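Local coordinates for protein uricase (Arthrobacter globiformis, PDB 2YZC) that catalyses the oxidation of uric acid by molecular oxygen to 5-hydroxyisourate, which is processed further to (S)-allantoin, at residues 180-185 and 220-225; 227-232 and 245-250; 215-218 and 224-227. All coordinates share one frame; numbering follows the deposited sequence.

Contact 1 opens at 180-185, at the start of strand 182-192. The chain then runs through helix 199-216, whose end opens contact 3 at 215-218. After a short turn, helix 222-236 begins. Its first turn closes contact 1 at 220-225, and contact 3 closes at 224-227; the two loops cross and their closing segments share Q224 and T225. Contact 2 follows contact 1 in series: it opens at 227-232, on Y227 where contact 3 ends, and closes on strand 240-254 at 245-250. Strands 182-192 and 240-254 are antiparallel neighbours, and T184 of contact 1 meets P248 of contact 2. Helix 222-236 is thus tied to two strands and to the preceding helix.

Contact 1 (180-185 and 220-225); sequences RILATD and LALQQT. With 1AL (allantoate ion), chain I.
Ureido oxygen O2 of allantoate is gripped from both segments. L222 N donates to O2 at 2.8 Å in an almost straight bond (176°), and R180 NH2 reaches O2 at 3.4 Å in a weak one. The site lies in the T-fold of uricase, where helix 222-236 faces strand 182-192. A221 is the N-cap, so L222 N starts the helix, an end that would probably favour a partly negative oxygen. R180 runs extended from CG to NE. This brings its guanidinium edge-on to the ureido group, with ligand C1 in its plane. S161 holds R180 NE. Q223 OE1 accepts a weak bond of 3.4 Å from ligand N3. The ligand is also hydrogen-bonded to N249 and, on a neighbouring subunit, to T67 OG1 and D68 N. A leucine in place of R180 would probably leave O2 without its second donor and the S161 hydroxyl without the NE it pairs with. Away from the ligand the contact is mostly apolar. L182 CG stands anti to the backbone N (chi1 177°), which sends its two methyls toward the helix. L182 CD1 meets L222 CG at 3.9 Å. L182 CD2 packs 3.9 Å from T225 OG1, which pairs with S219 OG.

Contact 2 (227-232 and 245-250); sequences YEMGRA and MSLPNK. With 1AL (allantoate ion), chain I.
M245 reaches from its strand to the backbone of helix 222-236 at G230. Its CB points toward the helix, and CG stands anti to the carbonyl carbon and carries the chain further across. SD then lies 4.0 Å from M229 CB. At chi3 (-92°) the chain bends, and the tip turns in against the helix backbone. There M245 CE sits 3.4 Å from G230 N and equally close to G230 CA. The methyl can come so near because G230 has no side chain. Along its way M245 also touches A188 of strand 182-192 and M226 of the helix.

This is the helix-on-sheet packing of the T-fold, in which helices lie against one face of an antiparallel sheet. The axes of helix 227-232 and strand 245-249 pass 10.5 Å apart and run roughly antiparallel, at 151°. A second thioether widens the interface. M229 is bent at its last torsion, and its SD packs 4.3 Å from L247 CD1. It also touches L210, A213 and F214 of helix 199-216, so M229 links its own helix to that helix and to the strand.

On another side of the helix, R231 NH2 makes a salt bridge of 2.7 Å to E228 OE2, which accepts on its syn lone pair and lies somewhat out of the guanidinium plane. R231 NH1 is bound by E235.

Toward its other end the strand reaches the ligand pocket. N249 ND2 donates to carboxylate oxygen O6 of allantoate at 2.8 Å (161°).

Contact 3 (215-218 and 224-227); sequences AETH and QTMY
The flat amide of Q224 comes up beside the backbone carbonyl of H218. The H218 imidazole makes no close contact with the second helix; its NE2 is hydrogen-bonded to E162 OE2. The contact is the short connection between two consecutive helices of the T-fold, 199-216 and 222-236. Helix 199-216 ends here, and helix 222-236 starts a few residues later.

T217 is the first residue to leave helical geometry, and it gives most of the covered surface on its side of the contact. Its CB points toward the second helix. CG2 stands anti to the backbone N and OG1 anti to the carbonyl carbon (chi1 -60°). This splits the two branches between the helices. OG1 returns to the helix it has just left and bonds A213 O. The methyl CG2 faces the second helix and lies 4.4 Å from T225 OG1, a loose van der Waals approach.

Q224 holds its CG anti to the backbone N (chi1 -177°) and stays extended beyond it, which carries the amide out to the loop. It also packs on A58 of a neighbouring subunit. K157 binds the carbonyls of A215 and T217 near the helix end.

A water links the segments. T225 OG1, which also pairs with S219 OG, donates to this water at 2.8 Å. The water in turn donates to T217 O at 2.7 Å.

Contact 1 (180-185 and 220-225)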
loop_
_atom_site.group_PDB
_atom_site.type_symbol
_atom_site.label_atom_id
_atom_site.label_comp_id
_atom_site.label_asym_id
_atom_site.label_seq_id
_atom_site.Cartn_x
_atom_site.Cartn_y
_atom_site.Cartn_z
ATOM N N ARG A 180 4.310 -4.236 30.258
ATOM C CA ARG A 180 4.606 -4.295 28.833
ATOM C C ARG A 180 3.815 -3.203 28.134
ATOM O O ARG A 180 2.911 -2.606 28.720
ATOM C CB ARG A 180 4.208 -5.657 28.246
ATOM C CG ARG A 180 2.689 -5.906 28.204
ATOM C CD ARG A 180 2.314 -7.206 27.498
ATOM N NE ARG A 180 0.861 -7.363 27.399
ATOM C CZ ARG A 180 0.245 -8.318 26.707
ATOM N NH1 ARG A 180 0.949 -9.225 26.044
ATOM N NH2 ARG A 180 -1.085 -8.353 26.662
ATOM N N ILE A 181 4.177 -2.928 26.887
ATOM C CA ILE A 181 3.454 -1.945 26.093
ATOM C C ILE A 181 2.271 -2.693 25.483
ATOM O O ILE A 181 2.357 -3.892 25.219
ATOM C CB ILE A 181 4.334 -1.381 24.937
ATOM C CG1 ILE A 181 5.310 -0.333 25.481
ATOM C CG2 ILE A 181 3.457 -0.771 23.843
ATOM C CD1 ILE A 181 6.215 0.264 24.414
ATOM N N LEU A 182 1.159 -1.995 25.297
ATOM C CA LEU A 182 -0.016 -2.590 24.668
ATOM C C LEU A 182 -0.390 -1.598 23.578
ATOM O O LEU A 182 -0.855 -0.502 23.873
ATOM C CB LEU A 182 -1.169 -2.742 25.667
ATOM C CG LEU A 182 -2.471 -3.294 25.069
ATOM C CD1 LEU A 182 -2.225 -4.685 24.504
ATOM C CD2 LEU A 182 -3.561 -3.343 26.136
ATOM N N ALA A 183 -0.141 -1.973 22.330
ATOM C CA ALA A 183 -0.440 -1.118 21.185
ATOM C C ALA A 183 -1.343 -1.870 20.218
ATOM O O ALA A 183 -1.146 -3.061 19.971
ATOM C CB ALA A 183 0.851 -0.721 20.481
ATOM N N THR A 184 -2.331 -1.178 19.663
ATOM C CA THR A 184 -3.245 -1.823 18.738
ATOM C C THR A 184 -3.853 -0.809 17.783
ATOM O O THR A 184 -3.661 0.396 17.937
ATOM C CB THR A 184 -4.387 -2.555 19.519
ATOM O OG1 THR A 184 -5.185 -3.323 18.613
ATOM C CG2 THR A 184 -5.282 -1.559 20.228
ATOM N N ASP A 185 -4.554 -1.314 16.773
ATOM C CA ASP A 185 -5.251 -0.468 15.806
ATOM C C ASP A 185 -6.711 -0.739 16.119
ATOM O O ASP A 185 -7.179 -1.869 15.974
ATOM C CB ASP A 185 -4.981 -0.897 14.362
ATOM C CG ASP A 185 -3.555 -0.664 13.937
ATOM O OD1 ASP A 185 -2.988 0.387 14.304
ATOM O OD2 ASP A 185 -3.003 -1.525 13.216
ATOM N N LEU A 220 -4.906 -7.055 31.813
ATOM C CA LEU A 220 -4.290 -8.318 32.208
ATOM C C LEU A 220 -4.281 -9.200 30.965
ATOM O O LEU A 220 -3.711 -10.287 30.959
ATOM C CB LEU A 220 -5.097 -8.995 33.320
ATOM C CG LEU A 220 -5.197 -8.239 34.648
ATOM C CD1 LEU A 220 -6.005 -9.065 35.651
ATOM C CD2 LEU A 220 -3.800 -7.968 35.189
ATOM N N ALA A 221 -4.926 -8.709 29.910
ATOM C CA ALA A 221 -5.012 -9.413 28.633
ATOM C C ALA A 221 -5.695 -8.496 27.619
ATOM O O ALA A 221 -6.546 -7.685 27.985
ATOM C CB ALA A 221 -5.818 -10.694 28.791
ATOM N N LEU A 222 -5.323 -8.618 26.351
ATOM C CA LEU A 222 -5.941 -7.792 25.320
ATOM C C LEU A 222 -7.429 -8.142 25.268
ATOM O O LEU A 222 -8.266 -7.280 24.997
ATOM C CB LEU A 222 -5.309 -8.061 23.952
ATOM C CG LEU A 222 -5.094 -6.847 23.038
ATOM C CD1 LEU A 222 -4.931 -7.332 21.613
ATOM C CD2 LEU A 222 -6.256 -5.872 23.137
ATOM N N GLN A 223 -7.750 -9.408 25.528
ATOM C CA GLN A 223 -9.143 -9.867 25.523
ATOM C C GLN A 223 -9.979 -9.114 26.565
ATOM O O GLN A 223 -11.145 -8.794 26.325
ATOM C CB GLN A 223 -9.227 -11.379 25.802
ATOM C CG GLN A 223 -8.723 -12.284 24.667
ATOM C CD GLN A 223 -7.226 -12.576 24.743
ATOM O OE1 GLN A 223 -6.445 -11.754 25.213
ATOM N NE2 GLN A 223 -6.824 -13.748 24.259
ATOM N N GLN A 224 -9.380 -8.840 27.721
ATOM C CA GLN A 224 -10.074 -8.135 28.799
ATOM C C GLN A 224 -10.289 -6.673 28.425
ATOM O O GLN A 224 -11.360 -6.103 28.655
ATOM C CB GLN A 224 -9.261 -8.215 30.095
ATOM C CG GLN A 224 -9.933 -7.572 31.306
ATOM C CD GLN A 224 -8.964 -7.325 32.455
ATOM O OE1 GLN A 224 -9.374 -7.112 33.598
ATOM N NE2 GLN A 224 -7.672 -7.340 32.151
ATOM N N THR A 225 -9.252 -6.062 27.863
ATOM C CA THR A 225 -9.330 -4.672 27.443
ATOM C C THR A 225 -10.431 -4.532 26.392
ATOM O O THR A 225 -11.198 -3.574 26.408
ATOM C CB THR A 225 -7.981 -4.201 26.851
ATOM O OG1 THR A 225 -7.003 -4.143 27.899
ATOM C CG2 THR A 225 -8.120 -2.818 26.194
HETATM C C1 1AL I . -2.744 -11.375 24.962
HETATM O O2 1AL I . -3.431 -10.561 25.601
HETATM N N3 1AL I . -3.239 -12.560 24.510
HETATM N N4 1AL I . -1.431 -10.964 24.740
HETATM C C5 1AL I . -1.245 -11.164 22.082
HETATM O O6 1AL I . -2.358 -10.617 21.965
HETATM O O7 1AL I . -0.439 -11.373 21.162
HETATM C C8 1AL I . -0.714 -11.375 23.533
HETATM C C9 1AL I . 0.544 -13.471 23.366
HETATM O O10 1AL I . 1.600 -13.898 22.852
HETATM N N11 1AL I . -0.584 -14.240 23.483
HETATM N N12 1AL I . 0.437 -12.213 23.848
#

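Contact 2 (227-232 and 245-250)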
loop_
_atom_site.group_PDB
_atom_site.type_symbol
_atom_site.label_atom_id
_atom_site.label_comp_id
_atom_site.label_asym_id
_atom_site.label_seq_id
_atom_site.Cartn_x
_atom_site.Cartn_y
_atom_site.Cartn_z
ATOM N N TYR A 227 -13.064 -6.538 25.990
ATOM C CA TYR A 227 -14.365 -6.777 26.597
ATOM C C TYR A 227 -14.856 -5.498 27.277
ATOM O O TYR A 227 -16.009 -5.117 27.117
ATOM C CB TYR A 227 -14.273 -7.921 27.611
ATOM C CG TYR A 227 -15.575 -8.215 28.318
ATOM C CD1 TYR A 227 -16.580 -8.948 27.696
ATOM C CD2 TYR A 227 -15.808 -7.730 29.601
ATOM C CE1 TYR A 227 -17.795 -9.191 28.341
ATOM C CE2 TYR A 227 -17.012 -7.964 30.251
ATOM C CZ TYR A 227 -18.000 -8.692 29.616
ATOM O OH TYR A 227 -19.195 -8.903 30.261
ATOM N N GLU A 228 -13.978 -4.832 28.026
ATOM C CA GLU A 228 -14.346 -3.593 28.711
ATOM C C GLU A 228 -14.740 -2.494 27.724
ATOM O O GLU A 228 -15.661 -1.714 27.984
ATOM C CB GLU A 228 -13.194 -3.112 29.596
ATOM C CG GLU A 228 -12.941 -4.026 30.785
ATOM C CD GLU A 228 -14.178 -4.200 31.657
ATOM O OE1 GLU A 228 -14.472 -5.349 32.048
ATOM O OE2 GLU A 228 -14.852 -3.193 31.956
ATOM N N MET A 229 -14.035 -2.422 26.598
ATOM C CA MET A 229 -14.356 -1.430 25.574
ATOM C C MET A 229 -15.767 -1.692 25.039
ATOM O O MET A 229 -16.583 -0.778 24.935
ATOM C CB MET A 229 -13.333 -1.500 24.432
ATOM C CG MET A 229 -11.952 -0.961 24.807
ATOM S SD MET A 229 -10.627 -1.438 23.663
ATOM C CE MET A 229 -11.129 -0.549 22.158
ATOM N N GLY A 230 -16.058 -2.949 24.716
ATOM C CA GLY A 230 -17.371 -3.293 24.200
ATOM C C GLY A 230 -18.506 -3.105 25.193
ATOM O O GLY A 230 -19.583 -2.633 24.826
ATOM N N ARG A 231 -18.269 -3.473 26.449
ATOM C CA ARG A 231 -19.283 -3.349 27.492
ATOM C C ARG A 231 -19.681 -1.893 27.712
ATOM O O ARG A 231 -20.859 -1.580 27.863
ATOM C CB ARG A 231 -18.769 -3.946 28.812
ATOM C CG ARG A 231 -19.792 -3.926 29.943
ATOM C CD ARG A 231 -19.323 -4.749 31.144
ATOM N NE ARG A 231 -18.193 -4.141 31.840
ATOM C CZ ARG A 231 -18.279 -3.056 32.607
ATOM N NH1 ARG A 231 -19.446 -2.453 32.782
ATOM N NH2 ARG A 231 -17.196 -2.576 33.204
ATOM N N ALA A 232 -18.694 -1.006 27.730
ATOM C CA ALA A 232 -18.957 0.415 27.931
ATOM C C ALA A 232 -19.900 0.957 26.857
ATOM O O ALA A 232 -20.768 1.782 27.138
ATOM C CB ALA A 232 -17.641 1.196 27.914
ATOM N N MET A 245 -15.170 -6.190 17.521
ATOM C CA MET A 245 -13.862 -5.568 17.435
ATOM C C MET A 245 -12.818 -6.558 16.955
ATOM O O MET A 245 -12.902 -7.761 17.221
ATOM C CB MET A 245 -13.455 -5.005 18.795
ATOM C CG MET A 245 -14.293 -3.826 19.235
ATOM S SD MET A 245 -14.007 -3.401 20.958
ATOM C CE MET A 245 -15.283 -4.356 21.723
ATOM N N SER A 246 -11.839 -6.025 16.233
ATOM C CA SER A 246 -10.734 -6.802 15.704
ATOM C C SER A 246 -9.520 -5.977 16.112
ATOM O O SER A 246 -9.268 -4.909 15.552
ATOM C CB SER A 246 -10.834 -6.900 14.183
ATOM O OG SER A 246 -9.797 -7.709 13.664
ATOM N N LEU A 247 -8.785 -6.469 17.103
ATOM C CA LEU A 247 -7.634 -5.749 17.620
ATOM C C LEU A 247 -6.313 -6.484 17.505
ATOM O O LEU A 247 -6.128 -7.540 18.101
ATOM C CB LEU A 247 -7.861 -5.405 19.093
ATOM C CG LEU A 247 -9.154 -4.678 19.464
ATOM C CD1 LEU A 247 -9.189 -4.442 20.962
ATOM C CD2 LEU A 247 -9.235 -3.355 18.713
ATOM N N PRO A 248 -5.376 -5.940 16.719
ATOM C CA PRO A 248 -4.090 -6.623 16.606
ATOM C C PRO A 248 -3.249 -6.251 17.820
ATOM O O PRO A 248 -3.414 -5.167 18.388
ATOM C CB PRO A 248 -3.504 -6.048 15.317
ATOM C CG PRO A 248 -4.045 -4.650 15.303
ATOM C CD PRO A 248 -5.494 -4.866 15.716
ATOM N N ASN A 249 -2.384 -7.158 18.255
ATOM C CA ASN A 249 -1.501 -6.829 19.356
ATOM C C ASN A 249 -0.192 -6.544 18.630
ATOM O O ASN A 249 0.559 -7.466 18.303
ATOM C CB ASN A 249 -1.319 -7.996 20.321
ATOM C CG ASN A 249 -0.772 -7.541 21.665
ATOM O OD1 ASN A 249 -0.061 -6.543 21.740
ATOM N ND2 ASN A 249 -1.100 -8.268 22.727
ATOM N N LYS A 250 0.053 -5.268 18.345
ATOM C CA LYS A 250 1.247 -4.847 17.623
ATOM C C LYS A 250 2.415 -4.814 18.588
ATOM O O LYS A 250 2.576 -3.884 19.373
ATOM C CB LYS A 250 1.004 -3.480 16.985
ATOM C CG LYS A 250 -0.288 -3.469 16.169
ATOM C CD LYS A 250 -0.329 -2.363 15.140
ATOM C CE LYS A 250 -0.393 -1.000 15.770
ATOM N NZ LYS A 250 -0.454 0.036 14.706
HETATM C C1 1AL I . -2.744 -11.375 24.962
HETATM O O2 1AL I . -3.431 -10.561 25.601
HETATM N N3 1AL I . -3.239 -12.560 24.510
HETATM N N4 1AL I . -1.431 -10.964 24.740
HETATM C C5 1AL I . -1.245 -11.164 22.082
HETATM O O6 1AL I . -2.358 -10.617 21.965
HETATM O O7 1AL I . -0.439 -11.373 21.162
HETATM C C8 1AL I . -0.714 -11.375 23.533
HETATM C C9 1AL I . 0.544 -13.471 23.366
HETATM O O10 1AL I . 1.600 -13.898 22.852
HETATM N N11 1AL I . -0.584 -14.240 23.483
HETATM N N12 1AL I . 0.437 -12.213 23.848
#

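Contact 3 (215-218 and 224-227)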
loop_
_atom_site.group_PDB
_atom_site.type_symbol
_atom_site.label_atom_id
_atom_site.label_comp_id
_atom_site.label_asym_id
_atom_site.label_seq_id
_atom_site.Cartn_x
_atom_site.Cartn_y
_atom_site.Cartn_z
ATOM N N ALA A 215 -7.676 3.097 27.557
ATOM C CA ALA A 215 -6.709 3.800 28.391
ATOM C C ALA A 215 -6.782 3.575 29.899
ATOM O O ALA A 215 -5.747 3.463 30.557
ATOM C CB ALA A 215 -6.782 5.296 28.100
ATOM N N GLU A 216 -7.990 3.499 30.446
ATOM C CA GLU A 216 -8.152 3.354 31.888
ATOM C C GLU A 216 -8.237 1.938 32.448
ATOM O O GLU A 216 -8.137 1.746 33.658
ATOM C CB GLU A 216 -9.362 4.171 32.340
ATOM C CG GLU A 216 -9.342 5.601 31.804
ATOM C CD GLU A 216 -10.432 6.478 32.399
ATOM O OE1 GLU A 216 -11.442 5.926 32.886
ATOM O OE2 GLU A 216 -10.284 7.720 32.365
ATOM N N THR A 217 -8.416 0.950 31.582
ATOM C CA THR A 217 -8.481 -0.434 32.038
ATOM C C THR A 217 -7.069 -0.960 32.271
ATOM O O THR A 217 -6.238 -0.915 31.368
ATOM C CB THR A 217 -9.134 -1.354 30.987
ATOM O OG1 THR A 217 -10.468 -0.910 30.713
ATOM C CG2 THR A 217 -9.173 -2.795 31.493
ATOM N N HIS A 218 -6.783 -1.427 33.483
ATOM C CA HIS A 218 -5.473 -2.004 33.747
ATOM C C HIS A 218 -5.577 -3.372 33.087
ATOM O O HIS A 218 -6.240 -4.272 33.604
ATOM C CB HIS A 218 -5.216 -2.180 35.239
ATOM C CG HIS A 218 -3.869 -2.758 35.535
ATOM N ND1 HIS A 218 -2.702 -2.049 35.353
ATOM C CD2 HIS A 218 -3.499 -3.999 35.929
ATOM C CE1 HIS A 218 -1.669 -2.828 35.620
ATOM N NE2 HIS A 218 -2.126 -4.017 35.971
ATOM N N GLN A 224 -9.380 -8.840 27.721
ATOM C CA GLN A 224 -10.074 -8.135 28.799
ATOM C C GLN A 224 -10.289 -6.673 28.425
ATOM O O GLN A 224 -11.360 -6.103 28.655
ATOM C CB GLN A 224 -9.261 -8.215 30.095
ATOM C CG GLN A 224 -9.933 -7.572 31.306
ATOM C CD GLN A 224 -8.964 -7.325 32.455
ATOM O OE1 GLN A 224 -9.374 -7.112 33.598
ATOM N NE2 GLN A 224 -7.672 -7.340 32.151
ATOM N N THR A 225 -9.252 -6.062 27.863
ATOM C CA THR A 225 -9.330 -4.672 27.443
ATOM C C THR A 225 -10.431 -4.532 26.392
ATOM O O THR A 225 -11.198 -3.574 26.408
ATOM C CB THR A 225 -7.981 -4.201 26.851
ATOM O OG1 THR A 225 -7.003 -4.143 27.899
ATOM C CG2 THR A 225 -8.120 -2.818 26.194
ATOM N N MET A 226 -10.513 -5.500 25.489
ATOM C CA MET A 226 -11.523 -5.466 24.440
ATOM C C MET A 226 -12.929 -5.651 25.011
ATOM O O MET A 226 -13.877 -4.999 24.573
ATOM C CB MET A 226 -11.236 -6.546 23.395
ATOM C CG MET A 226 -12.263 -6.604 22.272
ATOM S SD MET A 226 -11.806 -7.792 20.996
ATOM C CE MET A 226 -11.803 -9.316 21.978
ATOM N N TYR A 227 -13.064 -6.538 25.990
ATOM C CA TYR A 227 -14.365 -6.777 26.597
ATOM C C TYR A 227 -14.856 -5.498 27.277
ATOM O O TYR A 227 -16.009 -5.117 27.117
ATOM C CB TYR A 227 -14.273 -7.921 27.611
ATOM C CG TYR A 227 -15.575 -8.215 28.318
ATOM C CD1 TYR A 227 -16.580 -8.948 27.696
ATOM C CD2 TYR A 227 -15.808 -7.730 29.601
ATOM C CE1 TYR A 227 -17.795 -9.191 28.341
ATOM C CE2 TYR A 227 -17.012 -7.964 30.251
ATOM C CZ TYR A 227 -18.000 -8.692 29.616
ATOM O OH TYR A 227 -19.195 -8.903 30.261
HETATM O O HOH W 1 -6.402 -1.570 28.721
#